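Long-range contacts in Alpha/beta hydrolase fold protein (Nakamurella multipartita, PDB 4Y7D), which is probably a hydrolase of the alpha/beta hydrolase fold, although its substrate is not known: residues 20-25 with 87-92; 242-248 with 269-275. One frame throughout, in Å; residues are numbered along the deposited sequence.

In the fold
Contact 1 and contact 2 lie at far ends of the same mixed sheet, on opposite sides of the chain's centre. Their centres are 31 Å apart and their nearest atoms about 14 Å apart, so they do not touch. Contact 1 comes first along the chain and closes before contact 2 opens. In contact 1 the turn between strands 16-20 and 23-31, at one border of the sheet, rests on helix 82-95. Contact 2 pairs strands 242-247 and 269-273, and the latter is the outermost strand at the other border. Together they describe how the alpha/beta hydrolase sheet ends: with an antiparallel hairpin on one side and a parallel pair on the other.

Contact 1: residues 20-25 with 87-92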
loop_
_atom_site.group_PDB
_atom_site.type_symbol
_atom_site.label_atom_id
_atom_site.label_comp_id
_atom_site.label_asym_id
_atom_site.label_seq_id
_atom_site.Cartn_x
_atom_site.Cartn_y
_atom_site.Cartn_z
ATOM N N THR A 20 -14.817 -4.764 -16.122
ATOM C CA THR A 20 -14.524 -6.186 -15.883
ATOM C C THR A 20 -15.829 -6.949 -15.645
ATOM O O THR A 20 -16.877 -6.380 -15.391
ATOM C CB THR A 20 -13.587 -6.431 -14.674
ATOM O OG1 THR A 20 -14.345 -6.486 -13.451
ATOM C CG2 THR A 20 -12.498 -5.362 -14.562
ATOM N N ALA A 21 -15.710 -8.266 -15.623
ATOM C CA ALA A 21 -16.863 -9.119 -15.384
ATOM C C ALA A 21 -17.372 -8.921 -13.962
ATOM O O ALA A 21 -18.533 -9.233 -13.711
ATOM C CB ALA A 21 -16.511 -10.592 -15.626
ATOM N N ARG A 22 -16.506 -8.430 -13.067
ATOM C CA ARG A 22 -16.903 -8.155 -11.666
ATOM C C ARG A 22 -17.334 -6.706 -11.411
ATOM O O ARG A 22 -17.704 -6.356 -10.266
ATOM C CB ARG A 22 -15.785 -8.553 -10.738
ATOM C CG ARG A 22 -15.440 -10.047 -10.745
ATOM C CD ARG A 22 -16.503 -10.914 -10.089
ATOM N NE ARG A 22 -16.718 -10.507 -8.693
ATOM C CZ ARG A 22 -17.453 -11.201 -7.831
ATOM N NH1 ARG A 22 -18.070 -12.330 -8.228
ATOM N NH2 ARG A 22 -17.590 -10.765 -6.563
ATOM N N GLY A 23 -17.319 -5.875 -12.452
ATOM C CA GLY A 23 -17.690 -4.454 -12.369
ATOM C C GLY A 23 -16.588 -3.550 -12.875
ATOM O O GLY A 23 -15.502 -3.998 -13.242
ATOM N N GLU A 24 -16.853 -2.254 -12.847
ATOM C CA GLU A 24 -15.869 -1.285 -13.276
ATOM C C GLU A 24 -14.787 -1.087 -12.219
ATOM O O GLU A 24 -15.060 -1.136 -11.022
ATOM C CB GLU A 24 -16.559 0.040 -13.635
ATOM C CG GLU A 24 -17.319 -0.058 -14.958
ATOM C CD GLU A 24 -18.165 1.157 -15.300
ATOM O OE1 GLU A 24 -18.058 2.205 -14.623
ATOM O OE2 GLU A 24 -18.954 1.059 -16.269
ATOM N N VAL A 25 -13.558 -0.896 -12.677
ATOM C CA VAL A 25 -12.443 -0.571 -11.770
ATOM C C VAL A 25 -11.571 0.449 -12.447
ATOM O O VAL A 25 -11.246 0.309 -13.652
ATOM C CB VAL A 25 -11.624 -1.823 -11.284
ATOM C CG1 VAL A 25 -10.897 -2.503 -12.434
ATOM C CG2 VAL A 25 -10.612 -1.480 -10.202
ATOM N N GLU A 87 -11.195 -11.004 -6.330
ATOM C CA GLU A 87 -11.953 -11.438 -7.503
ATOM C C GLU A 87 -11.967 -10.361 -8.558
ATOM O O GLU A 87 -11.822 -10.656 -9.760
ATOM C CB GLU A 87 -13.372 -11.864 -7.152
ATOM C CG GLU A 87 -14.001 -12.782 -8.190
ATOM C CD GLU A 87 -13.281 -14.136 -8.326
ATOM O OE1 GLU A 87 -12.758 -14.671 -7.337
ATOM O OE2 GLU A 87 -13.300 -14.697 -9.437
ATOM N N LEU A 88 -12.055 -9.111 -8.138
ATOM C CA LEU A 88 -12.002 -7.984 -9.058
ATOM C C LEU A 88 -10.663 -7.866 -9.708
ATOM O O LEU A 88 -10.592 -7.636 -10.895
ATOM C CB LEU A 88 -12.318 -6.668 -8.320
ATOM C CG LEU A 88 -12.375 -5.378 -9.128
ATOM C CD1 LEU A 88 -13.454 -5.395 -10.183
ATOM C CD2 LEU A 88 -12.568 -4.170 -8.228
ATOM N N TYR A 89 -9.585 -8.064 -8.953
ATOM C CA TYR A 89 -8.257 -7.963 -9.541
ATOM C C TYR A 89 -8.045 -9.034 -10.612
ATOM O O TYR A 89 -7.451 -8.795 -11.681
ATOM C CB TYR A 89 -7.118 -8.134 -8.487
ATOM C CG TYR A 89 -7.201 -7.200 -7.288
ATOM C CD1 TYR A 89 -7.817 -5.942 -7.402
ATOM C CD2 TYR A 89 -6.640 -7.568 -6.074
ATOM C CE1 TYR A 89 -7.885 -5.081 -6.313
ATOM C CE2 TYR A 89 -6.740 -6.728 -4.962
ATOM C CZ TYR A 89 -7.352 -5.506 -5.096
ATOM O OH TYR A 89 -7.501 -4.686 -4.025
ATOM N N ALA A 90 -8.510 -10.236 -10.338
ATOM C CA ALA A 90 -8.375 -11.343 -11.339
ATOM C C ALA A 90 -9.219 -11.010 -12.555
ATOM O O ALA A 90 -8.807 -11.273 -13.691
ATOM C CB ALA A 90 -8.815 -12.679 -10.719
ATOM N N ALA A 91 -10.396 -10.439 -12.327
ATOM C CA ALA A 91 -11.243 -10.005 -13.445
ATOM C C ALA A 91 -10.625 -8.837 -14.234
ATOM O O ALA A 91 -10.763 -8.751 -15.459
ATOM C CB ALA A 91 -12.636 -9.654 -12.937
ATOM N N LEU A 92 -9.908 -7.960 -13.545
ATOM C CA LEU A 92 -9.139 -6.917 -14.188
ATOM C C LEU A 92 -8.021 -7.531 -15.082
ATOM O O LEU A 92 -7.857 -7.132 -16.221
ATOM C CB LEU A 92 -8.532 -6.009 -13.120
ATOM C CG LEU A 92 -7.574 -4.926 -13.627
ATOM C CD1 LEU A 92 -8.126 -4.007 -14.703
ATOM C CD2 LEU A 92 -7.081 -4.136 -12.425
HETATM O O HOH W 1 -13.248 -9.513 -16.570
#
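T20, R22 and V25 of a beta hairpin pack against E87, L88, A91 and L92 of helix 82-95. The hairpin joins strands 16-20 and 23-31 at one border of the alpha/beta hydrolase sheet. Its type I turn runs from T20 to G23. The axes of strand 23-25 and helix segment 87-92 cross at 81°.

T20 and L88 meet with their side chains at about a right angle. T20 OG1 sits between its own N and carbonyl carbon (chi1 85°), which lets it serve the turn. It accepts from R22 N, an ST turn, and donates to G23 O at 2.8 Å, in the carbonyl plane and on a lone pair. The same oxygen lies 3.6 Å from L88 CD1 and also touches the A91 methyl. T20 CG2, on the other branch, meets L92 CA at 3.7 Å.

Bends at chi2 and chi3 bring the R22 chain along A91 and E87. Its CG meets A91 CB at 3.6 Å. E87 CG lies over one face of the guanidinium, 3.6 Å from R22 NE and offset toward the rim. The charges do not pair here; E87 OE1 makes a salt bridge with R119.

V25 fills the buried side. Its CG2 meets L88 CD2 at 3.9 Å. Its CG1 meets L92 CD1, and these two side chains cross at about a right angle. L92 continues inward onto I64 and V66 of the sheet.

Water 1 bridges the two backbones, accepting from A21 N at 2.9 Å and donating to A91 O at 2.8 Å.

Contact 2: residues 242-248 with 269-275; sequences TLVVSGT and ELVHLDA
The last beta-alpha-beta unit of the sheet holds this contact: strand 242-247, helix 255-264 and strand 269-273. The two strands are parallel neighbours, with L243 beside E269 and G247 beside L273. Six backbone hydrogen bonds join them, from E269 N to T242 O through to T248 N to L273 O. The bond from V244 N to E269 O is 2.8 Å long and nearly straight, 171° at the hydrogen. CA-H...O contacts fill in between, such as H272 CA to S246 O at 3.2 Å.

Side chains alternate between two faces. On one, L243 CD1 meets V271 CG2 at 3.6 Å. L243 CG is anti to the backbone N (chi1 166°), and the end of its side chain comes nearer the neighbouring strand. V245 CG1 meets L273 CD1 further along. Helix 288-299 covers L243, V245 and V271, and its R293 makes a salt bridge with E269. On the other face, V244 CG1 meets L270 CD1 at 3.8 Å, under helix 255-264. There water 2 links S246 OG to H272 ND1. It lies in the plane of the imidazole, at the ring edge, 2.8 Å from ND1.

Past the strands, T248 OG1 accepts from A275 N at 2.8 Å. T248 CG2 lies 3.7 Å from D274 OD1.

In this family the loops after these two strands usually carry the acid and the histidine of the catalytic triad. The bond from A275 N to the T248 hydroxyl adds a side-chain link beyond the last backbone bond. This is consistent with holding the starts of both loops in fixed relative position.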
loop_
_atom_site.group_PDB
_atom_site.type_symbol
_atom_site.label_atom_id
_atom_site.label_comp_id
_atom_site.label_asym_id
_atom_site.label_seq_id
_atom_site.Cartn_x
_atom_site.Cartn_y
_atom_site.Cartn_z
ATOM N N THR A 242 7.661 -14.776 -2.144
ATOM C CA THR A 242 7.069 -13.708 -1.319
ATOM C C THR A 242 8.119 -13.052 -0.480
ATOM O O THR A 242 8.930 -13.753 0.164
ATOM C CB THR A 242 5.905 -14.222 -0.427
ATOM O OG1 THR A 242 4.793 -14.657 -1.222
ATOM C CG2 THR A 242 5.381 -13.115 0.487
ATOM N N LEU A 243 8.138 -11.712 -0.521
ATOM C CA LEU A 243 8.999 -10.887 0.290
ATOM C C LEU A 243 8.072 -10.091 1.178
ATOM O O LEU A 243 7.219 -9.387 0.676
ATOM C CB LEU A 243 9.860 -9.975 -0.581
ATOM C CG LEU A 243 10.597 -8.823 0.062
ATOM C CD1 LEU A 243 11.593 -9.332 1.089
ATOM C CD2 LEU A 243 11.291 -7.985 -1.028
ATOM N N VAL A 244 8.279 -10.192 2.488
ATOM C CA VAL A 244 7.514 -9.473 3.510
ATOM C C VAL A 244 8.478 -8.457 4.158
ATOM O O VAL A 244 9.573 -8.845 4.553
ATOM C CB VAL A 244 7.020 -10.443 4.561
ATOM C CG1 VAL A 244 6.115 -9.722 5.546
ATOM C CG2 VAL A 244 6.264 -11.611 3.915
ATOM N N VAL A 245 8.083 -7.195 4.220
ATOM C CA VAL A 245 8.950 -6.098 4.689
ATOM C C VAL A 245 8.289 -5.381 5.852
ATOM O O VAL A 245 7.151 -4.897 5.707
ATOM C CB VAL A 245 9.254 -5.084 3.580
ATOM C CG1 VAL A 245 10.215 -4.004 4.070
ATOM C CG2 VAL A 245 9.793 -5.771 2.342
ATOM N N SER A 246 9.029 -5.274 6.972
ATOM C CA SER A 246 8.543 -4.609 8.167
ATOM C C SER A 246 9.581 -3.658 8.770
ATOM O O SER A 246 10.713 -3.989 8.988
ATOM C CB SER A 246 8.124 -5.640 9.228
ATOM O OG SER A 246 7.743 -5.016 10.446
ATOM N N GLY A 247 9.147 -2.449 9.065
ATOM C CA GLY A 247 9.936 -1.511 9.850
ATOM C C GLY A 247 9.696 -1.770 11.315
ATOM O O GLY A 247 8.536 -1.868 11.766
ATOM N N THR A 248 10.781 -1.867 12.102
ATOM C CA THR A 248 10.619 -2.328 13.481
ATOM C C THR A 248 9.906 -1.329 14.395
ATOM O O THR A 248 9.417 -1.724 15.459
ATOM C CB THR A 248 11.959 -2.707 14.141
ATOM O OG1 THR A 248 12.752 -1.533 14.413
ATOM C CG2 THR A 248 12.681 -3.728 13.320
ATOM N N GLU A 269 10.431 -14.749 2.556
ATOM C CA GLU A 269 11.537 -14.035 3.165
ATOM C C GLU A 269 10.985 -12.833 3.933
ATOM O O GLU A 269 10.138 -12.105 3.395
ATOM C CB GLU A 269 12.466 -13.488 2.097
ATOM C CG GLU A 269 13.036 -14.513 1.162
ATOM C CD GLU A 269 13.963 -13.859 0.153
ATOM O OE1 GLU A 269 13.783 -12.660 -0.239
ATOM O OE2 GLU A 269 14.891 -14.550 -0.244
ATOM N N LEU A 270 11.467 -12.627 5.146
ATOM C CA LEU A 270 11.091 -11.485 5.969
ATOM C C LEU A 270 12.297 -10.567 6.117
ATOM O O LEU A 270 13.379 -11.009 6.504
ATOM C CB LEU A 270 10.655 -11.974 7.357
ATOM C CG LEU A 270 10.214 -10.928 8.371
ATOM C CD1 LEU A 270 9.074 -10.030 7.894
ATOM C CD2 LEU A 270 9.820 -11.713 9.619
ATOM N N VAL A 271 12.108 -9.288 5.800
ATOM C CA VAL A 271 13.140 -8.274 5.943
ATOM C C VAL A 271 12.672 -7.207 6.947
ATOM O O VAL A 271 11.634 -6.542 6.752
ATOM C CB VAL A 271 13.457 -7.636 4.562
ATOM C CG1 VAL A 271 14.329 -6.425 4.702
ATOM C CG2 VAL A 271 14.081 -8.671 3.644
ATOM N N HIS A 272 13.453 -7.035 8.004
ATOM C CA HIS A 272 13.248 -6.005 8.995
ATOM C C HIS A 272 14.116 -4.770 8.687
ATOM O O HIS A 272 15.296 -4.891 8.346
ATOM C CB HIS A 272 13.654 -6.524 10.381
ATOM C CG HIS A 272 12.921 -7.738 10.809
ATOM N ND1 HIS A 272 11.616 -7.706 11.280
ATOM C CD2 HIS A 272 13.300 -9.037 10.838
ATOM C CE1 HIS A 272 11.242 -8.930 11.585
ATOM N NE2 HIS A 272 12.240 -9.755 11.313
ATOM N N LEU A 273 13.545 -3.585 8.872
ATOM C CA LEU A 273 14.264 -2.352 8.743
ATOM C C LEU A 273 14.241 -1.739 10.152
ATOM O O LEU A 273 13.183 -1.333 10.648
ATOM C CB LEU A 273 13.587 -1.474 7.689
ATOM C CG LEU A 273 13.830 -1.916 6.239
ATOM C CD1 LEU A 273 12.872 -1.245 5.306
ATOM C CD2 LEU A 273 15.281 -1.670 5.803
ATOM N N ASP A 274 15.397 -1.762 10.794
ATOM C CA ASP A 274 15.557 -1.333 12.159
ATOM C C ASP A 274 15.219 0.159 12.283
ATOM O O ASP A 274 15.750 0.984 11.558
ATOM C CB ASP A 274 16.988 -1.553 12.619
ATOM C CG ASP A 274 17.309 -2.997 13.007
ATOM O OD1 ASP A 274 16.374 -3.784 13.259
ATOM O OD2 ASP A 274 18.545 -3.271 13.169
ATOM N N ALA A 275 14.349 0.489 13.215
ATOM C CA ALA A 275 13.905 1.867 13.443
ATOM C C ALA A 275 13.109 2.378 12.239
ATOM O O ALA A 275 12.987 3.575 12.008
ATOM C CB ALA A 275 15.079 2.789 13.815
HETATM O O HOH W 2 9.828 -5.719 12.070
HETATM O O HOH W 3 15.223 -2.785 15.547
#